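Local coordinates for protein pantothenate kinase (Coxiella burnetii, PDB 3TQC) that catalyses the ATP-dependent phosphorylation of pantothenate to 4'-phosphopantothenate, the first step in the biosynthesis of coenzyme A, at residues B[96-101]-B[230-235]; B[100-105]-B[238-243]; B[90-95]-B[194-199]. One frame throughout, in Å; residues are numbered along the deposited sequence.

How the contacts relate
Contacts 1 and 3 both use strand 93-99, one edge of which pairs with strand 229-234 in contact 1 while the other meets the start of strand 199-203 in contact 3; their centres are about 20 Å apart and they touch where Leu231 packs on Ile95. Contact 2 follows, its centre about 10 Å from that of contact 1: residues 100-105 continue the same strand into the phosphate-binding loop, and helix 237-253 comes next after strand 229-234. The centres of contacts 2 and 3 lie about 28 Å apart, on opposite sides of the chain's centre. Along the sequence come 90-105, then 194-199, then 230-243. In space, strand 93-99 leads from near the second subunit to the ADP site.

Contact 1: residues B[96-101]-B[230-235]; sequences GIAGSV and SLFVDA
Gly99 sets its CA over one face of the Phe232 ring, 4.1 Å from the ring centroid and displaced toward the rim, a CH-pi contact in which the glycine supplies only its CA-H. The ring reaches this place because CG of Phe232 stands anti to the backbone N (chi1 -175°), which places CG beside the carbonyl carbon and lets the ring lean past Ala98 toward Gly99; CD1 then also meets Ala98 CB at 4.0 Å. On the other face of the sheet, Ile97 and Val233 lie side by side and point the same way, their CG2 methyls touching at 4.2 Å.

These side chains are held in step by two parallel strands, 22° apart. Leu231 N donates to Gly96 O at 2.7 Å, Leu231 O accepts from Ala98 N, and Val233 N returns to Ala98 O at 2.9 Å, all three nearly straight at the hydrogen. CA-H groups of Ser230, Ile97 and Phe232 add weaker contacts to the same three carbonyls. Beyond Gly99, whose phi is positive (147°), the backbones part, and one water bridges the gap, accepting from Ser100 N at 2.7 Å and donating to Val233 O. Ser100 OG donates forward to Val101 O, 2.7 Å away.

Outside this layer, helix 105-116 covers the face that bears Ile97, Leu231 and Val233, while Ile294 of helix 271-294 packs on Phe232. Ser230 OG is hydrogen-bonded to Gln302 OE1. A central parallel strand that runs into the phosphate-binding loop, with Gly99 as the loop's first glycine, and then into helix 105-116 is characteristic of P-loop NTPases, here of the phosphoribulokinase/uridine kinase family; strand 229-234 is its parallel neighbour.

Contact 2: residues B[100-105]-B[238-243]; sequences SVAVGK and QVIQKW. With ADP (adenosine-5'-diphosphate), chain D.
With CG2 anti to the backbone N and CG1 beside it (chi1 -53°), Ile240 spreads both branches against the loop 100-105. CG2 lies close to Val101 O and touches Ala102 CB at 4.0 Å, while CD1, at the end of the other branch, reaches Ser100 CB at 3.6 Å. Val103 also has its CG2 anti to the backbone N (chi1 79°), and this methyl reaches both Ile240 CD1 and, at 4.0 Å, Trp243 CZ3. Ala102 O sits at the edge of the indole, near its plane, 3.3 Å from Trp243 CE3. Helix 237-253 thus backs the loop, which is the Walker A P-loop between strand 93-99 and helix 105-116. A type II turn from Ser100 to Val103 directs Ala102 N to the ADP, where it binds O3B at 3.0 Å. After the turn, where helix 105-116 begins, Gly104 N and Lys105 N both donate to O2B, and Lys105 NZ joins them at 2.7 Å, so three donors grip this oxygen. Lys105 NZ also donates to Ser100 O, from above the carbonyl plane. Trp243 is anchored from outside, NE1 bonding to Ala309 O and its ring stacking on His311.

Contact 3: residues B[90-95]-B[194-199]; sequences KVPYII and VDQPDI
Pro92 lays its ring against the loop 196-198, with CG 3.9 Å from Pro197 CD and CB 3.2 Å from Pro197 O. The side chain of Gln196, bent at its second torsion, crosses the proline at about a right angle and brings its end close to Pro92 CD. Farther along, Ile95 and Ile199 meet through methyl groups, CD1 of the first lying 4.0 Å from CG2 of the second.

Backbone pairing begins at Tyr93 and Ile199. Tyr93 N donates to Asp198 O at 3.0 Å, the donor tilted 32° from the carbonyl plane, and Ile199 CA-H returns a contact to Tyr93 O at 3.1 Å. This parallel bridge is where strand 199-203 starts to run beside strand 93-99; Val200 continues the bonding to Tyr93 and Ile95. The phenol of Tyr93 leads away from the loop and rests on helix 52-84, whereas Pro92 is also covered by Ile167 of helix 157-168. Val91 forms backbone hydrogen bonds with the second subunit and packs on Lys320 of that subunit.

At the margin, Lys90 folds back over the loop, its chain extended until a bend at the last torsion (chi4 83°) delivers NZ to Asp198. The salt bridge to OD1 is 2.7 Å long and uses the anti lone pair of that oxygen, while OD2 binds Asn124 N. One water links NZ to Asp198 O and a second links it to Pro197 O. The ammonium therefore ties together a carboxylate and, through water, two successive backbone carbonyls, which probably favours the carboxylate as an anion and holds the approach to strand 93-99 against the loop before strand 199-203.

Contact 1: residues B[96-101]-B[230-235]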
ATOM      1  N   GLY B  96       4.171  -6.639   8.210  1.00 15.26           N
ATOM      2  CA  GLY B  96       2.929  -6.502   8.950  1.00 15.92           C
ATOM      3  C   GLY B  96       2.316  -7.859   9.195  1.00 16.45           C
ATOM      4  O   GLY B  96       2.354  -8.724   8.323  1.00 16.56           O
ATOM      5  N   ILE B  97       1.781  -8.073  10.396  1.00 17.06           N
ATOM      6  CA  ILE B  97       1.013  -9.274  10.663  1.00 16.83           C
ATOM      7  C   ILE B  97      -0.343  -8.879  11.209  1.00 17.60           C
ATOM      8  O   ILE B  97      -0.441  -8.247  12.267  1.00 18.63           O
ATOM      9  CB  ILE B  97       1.703 -10.195  11.642  1.00 17.56           C
ATOM     10  CG1 ILE B  97       3.087 -10.594  11.144  1.00 16.74           C
ATOM     11  CG2 ILE B  97       0.877 -11.482  11.833  1.00 17.34           C
ATOM     12  CD1 ILE B  97       3.726 -11.600  12.059  1.00 17.43           C
ATOM     13  N   ALA B  98      -1.385  -9.227  10.465  1.00 17.23           N
ATOM     14  CA  ALA B  98      -2.754  -8.856  10.798  1.00 17.15           C
ATOM     15  C   ALA B  98      -3.591 -10.129  10.943  1.00 17.64           C
ATOM     16  O   ALA B  98      -3.144 -11.220  10.600  1.00 18.65           O
ATOM     17  CB  ALA B  98      -3.317  -7.968   9.711  1.00 16.56           C
ATOM     18  N   GLY B  99      -4.804  -9.983  11.447  1.00 17.96           N
ATOM     19  CA  GLY B  99      -5.684 -11.099  11.684  1.00 18.39           C
ATOM     20  C   GLY B  99      -6.543 -10.823  12.905  1.00 19.25           C
ATOM     21  O   GLY B  99      -6.293  -9.870  13.640  1.00 17.65           O
ATOM     22  N   SER B 100      -7.568 -11.663  13.091  1.00 19.79           N
ATOM     23  CA  SER B 100      -8.508 -11.542  14.193  1.00 20.74           C
ATOM     24  C   SER B 100      -7.817 -11.603  15.529  1.00 21.22           C
ATOM     25  O   SER B 100      -6.714 -12.136  15.643  1.00 21.96           O
ATOM     26  CB  SER B 100      -9.507 -12.695  14.144  1.00 21.76           C
ATOM     27  OG  SER B 100     -10.254 -12.803  15.344  1.00 21.66           O
ATOM     28  N   VAL B 101      -8.494 -11.096  16.549  1.00 21.95           N
ATOM     29  CA  VAL B 101      -8.133 -11.408  17.913  1.00 22.30           C
ATOM     30  C   VAL B 101      -8.114 -12.940  18.046  1.00 22.65           C
ATOM     31  O   VAL B 101      -9.019 -13.615  17.564  1.00 22.75           O
ATOM     32  CB  VAL B 101      -9.166 -10.819  18.928  1.00 24.16           C
ATOM     33  CG1 VAL B 101      -8.810 -11.217  20.385  1.00 23.45           C
ATOM     34  CG2 VAL B 101      -9.300  -9.285  18.776  1.00 23.18           C
ATOM     35  N   SER B 230       3.024  -7.691   4.157  1.00 19.67           N
ATOM     36  CA  SER B 230       2.083  -8.039   5.214  1.00 20.04           C
ATOM     37  C   SER B 230       1.592  -9.453   5.077  1.00 20.07           C
ATOM     38  O   SER B 230       1.392  -9.944   3.966  1.00 20.06           O
ATOM     39  CB  SER B 230       0.892  -7.094   5.204  1.00 20.09           C
ATOM     40  OG  SER B 230       0.311  -7.092   3.928  1.00 20.31           O
ATOM     41  N   LEU B 231       1.418 -10.093   6.231  1.00 20.47           N
ATOM     42  CA  LEU B 231       0.821 -11.412   6.354  1.00 20.65           C
ATOM     43  C   LEU B 231      -0.524 -11.205   6.994  1.00 20.06           C
ATOM     44  O   LEU B 231      -0.652 -10.401   7.910  1.00 20.05           O
ATOM     45  CB  LEU B 231       1.619 -12.305   7.302  1.00 21.38           C
ATOM     46  CG  LEU B 231       2.977 -12.896   6.936  1.00 23.76           C
ATOM     47  CD1 LEU B 231       4.069 -11.839   6.956  1.00 25.93           C
ATOM     48  CD2 LEU B 231       3.298 -14.006   7.924  1.00 24.27           C
ATOM     49  N   PHE B 232      -1.522 -11.941   6.545  1.00 19.59           N
ATOM     50  CA  PHE B 232      -2.791 -11.973   7.243  1.00 19.85           C
ATOM     51  C   PHE B 232      -2.980 -13.414   7.706  1.00 20.06           C
ATOM     52  O   PHE B 232      -2.870 -14.324   6.902  1.00 19.67           O
ATOM     53  CB  PHE B 232      -3.930 -11.513   6.346  1.00 20.24           C
ATOM     54  CG  PHE B 232      -5.268 -11.410   7.044  1.00 20.19           C
ATOM     55  CD1 PHE B 232      -5.766 -10.182   7.439  1.00 20.71           C
ATOM     56  CD2 PHE B 232      -6.038 -12.540   7.264  1.00 21.14           C
ATOM     57  CE1 PHE B 232      -6.992 -10.083   8.055  1.00 21.36           C
ATOM     58  CE2 PHE B 232      -7.262 -12.451   7.874  1.00 21.63           C
ATOM     59  CZ  PHE B 232      -7.739 -11.211   8.281  1.00 22.60           C
ATOM     60  N   VAL B 233      -3.209 -13.608   9.004  1.00 19.84           N
ATOM     61  CA  VAL B 233      -3.500 -14.939   9.538  1.00 20.79           C
ATOM     62  C   VAL B 233      -5.031 -15.098   9.606  1.00 21.59           C
ATOM     63  O   VAL B 233      -5.716 -14.266  10.201  1.00 21.77           O
ATOM     64  CB  VAL B 233      -2.853 -15.140  10.913  1.00 20.82           C
ATOM     65  CG1 VAL B 233      -3.156 -16.547  11.444  1.00 20.65           C
ATOM     66  CG2 VAL B 233      -1.330 -14.866  10.812  1.00 19.50           C
ATOM     67  N   ASP B 234      -5.545 -16.154   8.982  1.00 22.17           N
ATOM     68  CA  ASP B 234      -6.978 -16.318   8.722  1.00 23.64           C
ATOM     69  C   ASP B 234      -7.438 -17.667   9.240  1.00 24.34           C
ATOM     70  O   ASP B 234      -6.684 -18.638   9.251  1.00 24.96           O
ATOM     71  CB  ASP B 234      -7.243 -16.231   7.204  1.00 23.69           C
ATOM     72  CG  ASP B 234      -8.742 -16.164   6.842  1.00 26.36           C
ATOM     73  OD1 ASP B 234      -9.528 -15.417   7.479  1.00 27.97           O
ATOM     74  OD2 ASP B 234      -9.136 -16.845   5.869  1.00 30.40           O
ATOM     75  N   ALA B 235      -8.684 -17.730   9.649  1.00 24.93           N
ATOM     76  CA  ALA B 235      -9.296 -18.988  10.019  1.00 26.13           C
ATOM     77  C   ALA B 235     -10.785 -18.741  10.105  1.00 27.36           C
ATOM     78  O   ALA B 235     -11.223 -17.584  10.150  1.00 26.98           O
ATOM     79  CB  ALA B 235      -8.746 -19.503  11.348  1.00 25.78           C
TER
HETATM   80  O   HOH W   1      -8.075 -13.458  11.131  1.00 14.79           O

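Contact 2: residues B[100-105]-B[238-243]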
ATOM      1  N   SER B 100      -7.568 -11.663  13.091  1.00 19.79           N
ATOM      2  CA  SER B 100      -8.508 -11.542  14.193  1.00 20.74           C
ATOM      3  C   SER B 100      -7.817 -11.603  15.529  1.00 21.22           C
ATOM      4  O   SER B 100      -6.714 -12.136  15.643  1.00 21.96           O
ATOM      5  CB  SER B 100      -9.507 -12.695  14.144  1.00 21.76           C
ATOM      6  OG  SER B 100     -10.254 -12.803  15.344  1.00 21.66           O
ATOM      7  N   VAL B 101      -8.494 -11.096  16.549  1.00 21.95           N
ATOM      8  CA  VAL B 101      -8.133 -11.408  17.913  1.00 22.30           C
ATOM      9  C   VAL B 101      -8.114 -12.940  18.046  1.00 22.65           C
ATOM     10  O   VAL B 101      -9.019 -13.615  17.564  1.00 22.75           O
ATOM     11  CB  VAL B 101      -9.166 -10.819  18.928  1.00 24.16           C
ATOM     12  CG1 VAL B 101      -8.810 -11.217  20.385  1.00 23.45           C
ATOM     13  CG2 VAL B 101      -9.300  -9.285  18.776  1.00 23.18           C
ATOM     14  N   ALA B 102      -7.068 -13.470  18.676  1.00 22.13           N
ATOM     15  CA  ALA B 102      -6.944 -14.898  18.996  1.00 22.23           C
ATOM     16  C   ALA B 102      -6.654 -15.813  17.807  1.00 21.50           C
ATOM     17  O   ALA B 102      -6.753 -17.029  17.930  1.00 21.87           O
ATOM     18  CB  ALA B 102      -8.169 -15.387  19.743  1.00 23.07           C
ATOM     19  N   VAL B 103      -6.300 -15.248  16.663  1.00 20.89           N
ATOM     20  CA  VAL B 103      -6.026 -16.053  15.485  1.00 20.45           C
ATOM     21  C   VAL B 103      -4.577 -16.547  15.514  1.00 20.09           C
ATOM     22  O   VAL B 103      -4.217 -17.506  14.846  1.00 19.44           O
ATOM     23  CB  VAL B 103      -6.320 -15.267  14.194  1.00 19.80           C
ATOM     24  CG1 VAL B 103      -5.199 -14.310  13.875  1.00 17.81           C
ATOM     25  CG2 VAL B 103      -6.549 -16.222  13.030  1.00 20.62           C
ATOM     26  N   GLY B 104      -3.742 -15.882  16.298  1.00 20.89           N
ATOM     27  CA  GLY B 104      -2.376 -16.329  16.492  1.00 21.06           C
ATOM     28  C   GLY B 104      -1.312 -15.411  15.943  1.00 20.89           C
ATOM     29  O   GLY B 104      -0.218 -15.860  15.623  1.00 20.98           O
ATOM     30  N   LYS B 105      -1.584 -14.122  15.836  1.00 21.49           N
ATOM     31  CA  LYS B 105      -0.579 -13.250  15.237  1.00 21.56           C
ATOM     32  C   LYS B 105       0.609 -12.950  16.178  1.00 22.17           C
ATOM     33  O   LYS B 105       1.761 -12.877  15.734  1.00 21.89           O
ATOM     34  CB  LYS B 105      -1.219 -12.024  14.584  1.00 21.09           C
ATOM     35  CG  LYS B 105      -1.800 -11.043  15.458  1.00 21.37           C
ATOM     36  CD  LYS B 105      -2.811 -10.168  14.703  1.00 18.41           C
ATOM     37  CE  LYS B 105      -3.710  -9.527  15.722  1.00 18.20           C
ATOM     38  NZ  LYS B 105      -4.588 -10.541  16.316  1.00 14.94           N
ATOM     39  N   GLN B 238     -15.813 -19.444  13.596  1.00 31.79           N
ATOM     40  CA  GLN B 238     -16.167 -20.416  14.658  1.00 33.36           C
ATOM     41  C   GLN B 238     -14.902 -20.983  15.297  1.00 31.66           C
ATOM     42  O   GLN B 238     -14.853 -21.223  16.498  1.00 31.29           O
ATOM     43  CB  GLN B 238     -16.995 -21.598  14.136  1.00 35.19           C
ATOM     44  CG  GLN B 238     -18.258 -21.266  13.339  1.00 39.38           C
ATOM     45  CD  GLN B 238     -19.430 -20.864  14.210  1.00 45.09           C
ATOM     46  OE1 GLN B 238     -19.552 -19.697  14.601  1.00 49.07           O
ATOM     47  NE2 GLN B 238     -20.306 -21.819  14.510  1.00 46.77           N
ATOM     48  N   VAL B 239     -13.883 -21.197  14.469  1.00 29.82           N
ATOM     49  CA  VAL B 239     -12.614 -21.747  14.935  1.00 28.97           C
ATOM     50  C   VAL B 239     -11.883 -20.762  15.849  1.00 27.84           C
ATOM     51  O   VAL B 239     -11.428 -21.138  16.933  1.00 27.98           O
ATOM     52  CB  VAL B 239     -11.736 -22.204  13.747  1.00 28.17           C
ATOM     53  CG1 VAL B 239     -10.265 -22.377  14.161  1.00 26.85           C
ATOM     54  CG2 VAL B 239     -12.316 -23.488  13.159  1.00 28.10           C
ATOM     55  N   ILE B 240     -11.814 -19.501  15.432  1.00 26.58           N
ATOM     56  CA  ILE B 240     -11.159 -18.469  16.240  1.00 25.99           C
ATOM     57  C   ILE B 240     -11.903 -18.314  17.570  1.00 27.81           C
ATOM     58  O   ILE B 240     -11.278 -18.234  18.622  1.00 28.22           O
ATOM     59  CB  ILE B 240     -11.083 -17.104  15.532  1.00 25.12           C
ATOM     60  CG1 ILE B 240     -10.446 -17.233  14.138  1.00 24.76           C
ATOM     61  CG2 ILE B 240     -10.233 -16.119  16.355  1.00 22.98           C
ATOM     62  CD1 ILE B 240     -10.654 -16.039  13.266  1.00 24.16           C
ATOM     63  N   GLN B 241     -13.235 -18.300  17.502  1.00 29.14           N
ATOM     64  CA  GLN B 241     -14.087 -18.265  18.680  1.00 31.11           C
ATOM     65  C   GLN B 241     -13.595 -19.276  19.703  1.00 31.53           C
ATOM     66  O   GLN B 241     -13.346 -18.919  20.850  1.00 31.82           O
ATOM     67  CB  GLN B 241     -15.543 -18.560  18.295  1.00 32.41           C
ATOM     68  CG  GLN B 241     -16.518 -18.672  19.460  1.00 35.28           C
ATOM     69  CD  GLN B 241     -17.967 -18.825  19.008  1.00 36.47           C
ATOM     70  OE1 GLN B 241     -18.410 -18.197  18.040  1.00 37.73           O
ATOM     71  NE2 GLN B 241     -18.698 -19.669  19.695  1.00 38.22           N
ATOM     72  N   LYS B 242     -13.430 -20.527  19.278  1.00 31.54           N
ATOM     73  CA  LYS B 242     -12.941 -21.562  20.180  1.00 32.17           C
ATOM     74  C   LYS B 242     -11.549 -21.235  20.720  1.00 30.82           C
ATOM     75  O   LYS B 242     -11.286 -21.417  21.904  1.00 31.23           O
ATOM     76  CB  LYS B 242     -12.932 -22.935  19.510  1.00 32.75           C
ATOM     77  CG  LYS B 242     -12.467 -24.042  20.455  1.00 34.88           C
ATOM     78  CD  LYS B 242     -12.940 -25.426  20.016  1.00 36.92           C
ATOM     79  CE  LYS B 242     -12.021 -26.503  20.568  1.00 37.75           C
ATOM     80  NZ  LYS B 242     -11.797 -26.332  22.028  1.00 38.84           N
ATOM     81  N   TRP B 243     -10.658 -20.730  19.869  1.00 28.93           N
ATOM     82  CA  TRP B 243      -9.322 -20.413  20.348  1.00 28.00           C
ATOM     83  C   TRP B 243      -9.403 -19.294  21.355  1.00 28.21           C
ATOM     84  O   TRP B 243      -8.682 -19.267  22.351  1.00 28.12           O
ATOM     85  CB  TRP B 243      -8.412 -19.979  19.218  1.00 26.48           C
ATOM     86  CG  TRP B 243      -8.146 -21.034  18.206  1.00 26.61           C
ATOM     87  CD1 TRP B 243      -8.232 -22.379  18.378  1.00 26.78           C
ATOM     88  CD2 TRP B 243      -7.707 -20.824  16.857  1.00 24.81           C
ATOM     89  NE1 TRP B 243      -7.893 -23.017  17.217  1.00 27.25           N
ATOM     90  CE2 TRP B 243      -7.569 -22.084  16.268  1.00 25.31           C
ATOM     91  CE3 TRP B 243      -7.440 -19.682  16.088  1.00 24.09           C
ATOM     92  CZ2 TRP B 243      -7.165 -22.248  14.945  1.00 25.27           C
ATOM     93  CZ3 TRP B 243      -7.047 -19.838  14.775  1.00 23.35           C
ATOM     94  CH2 TRP B 243      -6.909 -21.118  14.212  1.00 23.44           C
TER
HETATM   95  PB  ADP D 500      -3.373 -13.094  18.736  1.00 21.58           P
HETATM   96  O1B ADP D 500      -1.992 -12.586  19.005  1.00 18.50           O
HETATM   97  O2B ADP D 500      -3.783 -12.971  17.291  1.00 17.52           O
HETATM   98  O3B ADP D 500      -4.438 -12.595  19.686  1.00 21.98           O
HETATM   99  PA  ADP D 500      -2.229 -15.428  19.869  1.00 23.69           P
HETATM  100  O1A ADP D 500      -0.966 -15.369  19.044  1.00 26.21           O
HETATM  101  O2A ADP D 500      -2.253 -14.954  21.288  1.00 27.79           O
HETATM  102  O3A ADP D 500      -3.389 -14.666  19.063  1.00 22.31           O
HETATM  103  O5' ADP D 500      -2.753 -16.923  19.875  1.00 22.30           O
HETATM  104  C5' ADP D 500      -4.109 -17.222  20.159  1.00 23.60           C
HETATM  105  C4' ADP D 500      -4.190 -18.567  20.868  1.00 24.09           C
HETATM  106  O4' ADP D 500      -3.894 -19.621  19.958  1.00 23.68           O
HETATM  107  C3' ADP D 500      -3.174 -18.687  21.984  1.00 24.46           C
HETATM  108  O3' ADP D 500      -3.762 -19.440  23.045  1.00 25.19           O
HETATM  109  C2' ADP D 500      -2.001 -19.417  21.379  1.00 23.53           C
HETATM  110  O2' ADP D 500      -1.348 -20.235  22.335  1.00 25.70           O
HETATM  111  C1' ADP D 500      -2.657 -20.258  20.304  1.00 24.39           C
HETATM  112  N9  ADP D 500      -1.856 -20.399  19.071  1.00 23.91           N
HETATM  113  C8  ADP D 500      -1.518 -19.401  18.243  1.00 23.30           C
HETATM  114  N7  ADP D 500      -0.809 -19.869  17.191  1.00 23.27           N
HETATM  115  C5  ADP D 500      -0.698 -21.189  17.358  1.00 23.10           C
HETATM  116  C6  ADP D 500      -0.074 -22.260  16.587  1.00 23.92           C
HETATM  117  N6  ADP D 500       0.576 -21.949  15.438  1.00 23.76           N
HETATM  118  N1  ADP D 500      -0.177 -23.509  17.077  1.00 26.18           N
HETATM  119  C2  ADP D 500      -0.823 -23.792  18.230  1.00 27.51           C
HETATM  120  N3  ADP D 500      -1.422 -22.843  18.981  1.00 27.76           N
HETATM  121  C4  ADP D 500      -1.388 -21.545  18.588  1.00 24.01           C

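Contact 3: residues B[90-95]-B[194-199]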
ATOM      1  N   LYS B  90      20.319   2.447   5.259  1.00 25.87           N
ATOM      2  CA  LYS B  90      18.999   1.846   5.143  1.00 24.51           C
ATOM      3  C   LYS B  90      18.133   2.081   6.377  1.00 23.45           C
ATOM      4  O   LYS B  90      18.614   2.344   7.477  1.00 23.66           O
ATOM      5  CB  LYS B  90      19.107   0.345   4.890  1.00 24.47           C
ATOM      6  CG  LYS B  90      19.539  -0.469   6.110  1.00 25.93           C
ATOM      7  CD  LYS B  90      19.907  -1.900   5.716  1.00 27.47           C
ATOM      8  CE  LYS B  90      20.307  -2.730   6.940  1.00 29.16           C
ATOM      9  NZ  LYS B  90      19.112  -3.281   7.663  1.00 28.14           N
ATOM     10  N   VAL B  91      16.838   1.971   6.156  1.00 21.91           N
ATOM     11  CA  VAL B  91      15.866   1.941   7.211  1.00 20.90           C
ATOM     12  C   VAL B  91      15.390   0.473   7.276  1.00 20.98           C
ATOM     13  O   VAL B  91      15.678  -0.310   6.361  1.00 20.58           O
ATOM     14  CB  VAL B  91      14.688   2.891   6.908  1.00 20.03           C
ATOM     15  CG1 VAL B  91      15.116   4.321   7.035  1.00 20.32           C
ATOM     16  CG2 VAL B  91      14.130   2.629   5.540  1.00 17.05           C
ATOM     17  N   PRO B  92      14.648   0.105   8.336  1.00 20.62           N
ATOM     18  CA  PRO B  92      14.264  -1.292   8.508  1.00 20.11           C
ATOM     19  C   PRO B  92      13.200  -1.736   7.515  1.00 19.13           C
ATOM     20  O   PRO B  92      12.388  -0.942   7.044  1.00 19.27           O
ATOM     21  CB  PRO B  92      13.704  -1.337   9.941  1.00 20.18           C
ATOM     22  CG  PRO B  92      14.245  -0.108  10.613  1.00 21.58           C
ATOM     23  CD  PRO B  92      14.229   0.917   9.487  1.00 21.14           C
ATOM     24  N   TYR B  93      13.247  -3.008   7.188  1.00 18.27           N
ATOM     25  CA  TYR B  93      12.202  -3.650   6.439  1.00 17.50           C
ATOM     26  C   TYR B  93      11.112  -3.996   7.449  1.00 16.67           C
ATOM     27  O   TYR B  93      11.412  -4.586   8.471  1.00 17.59           O
ATOM     28  CB  TYR B  93      12.750  -4.911   5.787  1.00 16.67           C
ATOM     29  CG  TYR B  93      11.838  -5.471   4.744  1.00 17.41           C
ATOM     30  CD1 TYR B  93      11.969  -5.110   3.422  1.00 16.89           C
ATOM     31  CD2 TYR B  93      10.837  -6.379   5.083  1.00 16.03           C
ATOM     32  CE1 TYR B  93      11.130  -5.618   2.469  1.00 17.21           C
ATOM     33  CE2 TYR B  93       9.991  -6.879   4.145  1.00 16.02           C
ATOM     34  CZ  TYR B  93      10.148  -6.512   2.830  1.00 16.91           C
ATOM     35  OH  TYR B  93       9.301  -7.018   1.878  1.00 16.06           O
ATOM     36  N   ILE B  94       9.871  -3.607   7.185  1.00 15.92           N
ATOM     37  CA  ILE B  94       8.790  -3.830   8.141  1.00 15.65           C
ATOM     38  C   ILE B  94       7.765  -4.787   7.578  1.00 15.12           C
ATOM     39  O   ILE B  94       7.212  -4.547   6.506  1.00 15.29           O
ATOM     40  CB  ILE B  94       8.082  -2.539   8.527  1.00 15.98           C
ATOM     41  CG1 ILE B  94       9.084  -1.519   9.080  1.00 16.23           C
ATOM     42  CG2 ILE B  94       7.014  -2.831   9.558  1.00 15.72           C
ATOM     43  CD1 ILE B  94       8.433  -0.402   9.901  1.00 16.40           C
ATOM     44  N   ILE B  95       7.512  -5.859   8.318  1.00 14.80           N
ATOM     45  CA  ILE B  95       6.576  -6.885   7.917  1.00 14.77           C
ATOM     46  C   ILE B  95       5.339  -6.787   8.813  1.00 15.37           C
ATOM     47  O   ILE B  95       5.450  -6.849  10.033  1.00 16.52           O
ATOM     48  CB  ILE B  95       7.198  -8.277   8.063  1.00 14.83           C
ATOM     49  CG1 ILE B  95       8.405  -8.429   7.131  1.00 15.94           C
ATOM     50  CG2 ILE B  95       6.180  -9.379   7.763  1.00 13.21           C
ATOM     51  CD1 ILE B  95       9.289  -9.668   7.481  1.00 16.12           C
ATOM     52  N   VAL B 194      12.886   0.278  19.914  1.00 26.60           N
ATOM     53  CA  VAL B 194      13.169  -0.180  18.580  1.00 25.04           C
ATOM     54  C   VAL B 194      14.267   0.742  18.045  1.00 24.98           C
ATOM     55  O   VAL B 194      14.077   1.956  17.944  1.00 25.19           O
ATOM     56  CB  VAL B 194      11.889  -0.120  17.694  1.00 24.06           C
ATOM     57  CG1 VAL B 194      12.204  -0.449  16.250  1.00 22.73           C
ATOM     58  CG2 VAL B 194      10.798  -1.059  18.241  1.00 22.66           C
ATOM     59  N   ASP B 195      15.419   0.164  17.722  1.00 24.73           N
ATOM     60  CA  ASP B 195      16.598   0.942  17.374  1.00 25.31           C
ATOM     61  C   ASP B 195      17.212   0.557  16.023  1.00 24.27           C
ATOM     62  O   ASP B 195      18.289  -0.054  15.960  1.00 24.84           O
ATOM     63  CB  ASP B 195      17.648   0.830  18.477  1.00 26.50           C
ATOM     64  CG  ASP B 195      18.867   1.702  18.206  1.00 29.13           C
ATOM     65  OD1 ASP B 195      18.693   2.769  17.567  1.00 26.15           O
ATOM     66  OD2 ASP B 195      19.990   1.321  18.636  1.00 32.84           O
ATOM     67  N   GLN B 196      16.543   0.979  14.960  1.00 22.68           N
ATOM     68  CA  GLN B 196      16.920   0.651  13.578  1.00 22.01           C
ATOM     69  C   GLN B 196      17.370  -0.792  13.389  1.00 21.54           C
ATOM     70  O   GLN B 196      18.453  -1.046  12.892  1.00 22.52           O
ATOM     71  CB  GLN B 196      17.961   1.640  13.043  1.00 21.88           C
ATOM     72  CG  GLN B 196      17.396   3.035  12.903  1.00 21.28           C
ATOM     73  CD  GLN B 196      16.309   3.126  11.844  1.00 19.81           C
ATOM     74  OE1 GLN B 196      15.198   3.597  12.110  1.00 19.47           O
ATOM     75  NE2 GLN B 196      16.631   2.697  10.634  1.00 15.72           N
ATOM     76  N   PRO B 197      16.513  -1.746  13.776  1.00 21.27           N
ATOM     77  CA  PRO B 197      16.836  -3.138  13.513  1.00 20.98           C
ATOM     78  C   PRO B 197      16.762  -3.363  12.009  1.00 20.65           C
ATOM     79  O   PRO B 197      16.433  -2.449  11.255  1.00 20.17           O
ATOM     80  CB  PRO B 197      15.708  -3.880  14.202  1.00 20.64           C
ATOM     81  CG  PRO B 197      14.538  -2.958  14.051  1.00 19.12           C
ATOM     82  CD  PRO B 197      15.096  -1.580  14.175  1.00 20.25           C
ATOM     83  N   ASP B 198      17.064  -4.566  11.566  1.00 20.54           N
ATOM     84  CA  ASP B 198      16.996  -4.854  10.155  1.00 20.17           C
ATOM     85  C   ASP B 198      15.555  -5.089   9.755  1.00 18.98           C
ATOM     86  O   ASP B 198      15.154  -4.784   8.640  1.00 18.42           O
ATOM     87  CB  ASP B 198      17.843  -6.083   9.861  1.00 21.25           C
ATOM     88  CG  ASP B 198      19.282  -5.866  10.214  1.00 23.47           C
ATOM     89  OD1 ASP B 198      19.904  -5.001   9.539  1.00 23.91           O
ATOM     90  OD2 ASP B 198      19.765  -6.531  11.171  1.00 24.31           O
ATOM     91  N   ILE B 199      14.785  -5.649  10.683  1.00 18.76           N
ATOM     92  CA  ILE B 199      13.398  -5.999  10.434  1.00 17.95           C
ATOM     93  C   ILE B 199      12.549  -5.616  11.627  1.00 18.05           C
ATOM     94  O   ILE B 199      12.950  -5.815  12.788  1.00 19.01           O
ATOM     95  CB  ILE B 199      13.242  -7.506  10.175  1.00 18.04           C
ATOM     96  CG1 ILE B 199      14.051  -7.923   8.927  1.00 17.47           C
ATOM     97  CG2 ILE B 199      11.764  -7.877  10.069  1.00 17.00           C
ATOM     98  CD1 ILE B 199      14.120  -9.458   8.707  1.00 17.63           C
TER
HETATM   99  O   HOH W   2      16.958  -4.514   6.409  1.00 15.52           O
HETATM  100  O   HOH W   3      17.788  -1.310   9.518  1.00 21.95           O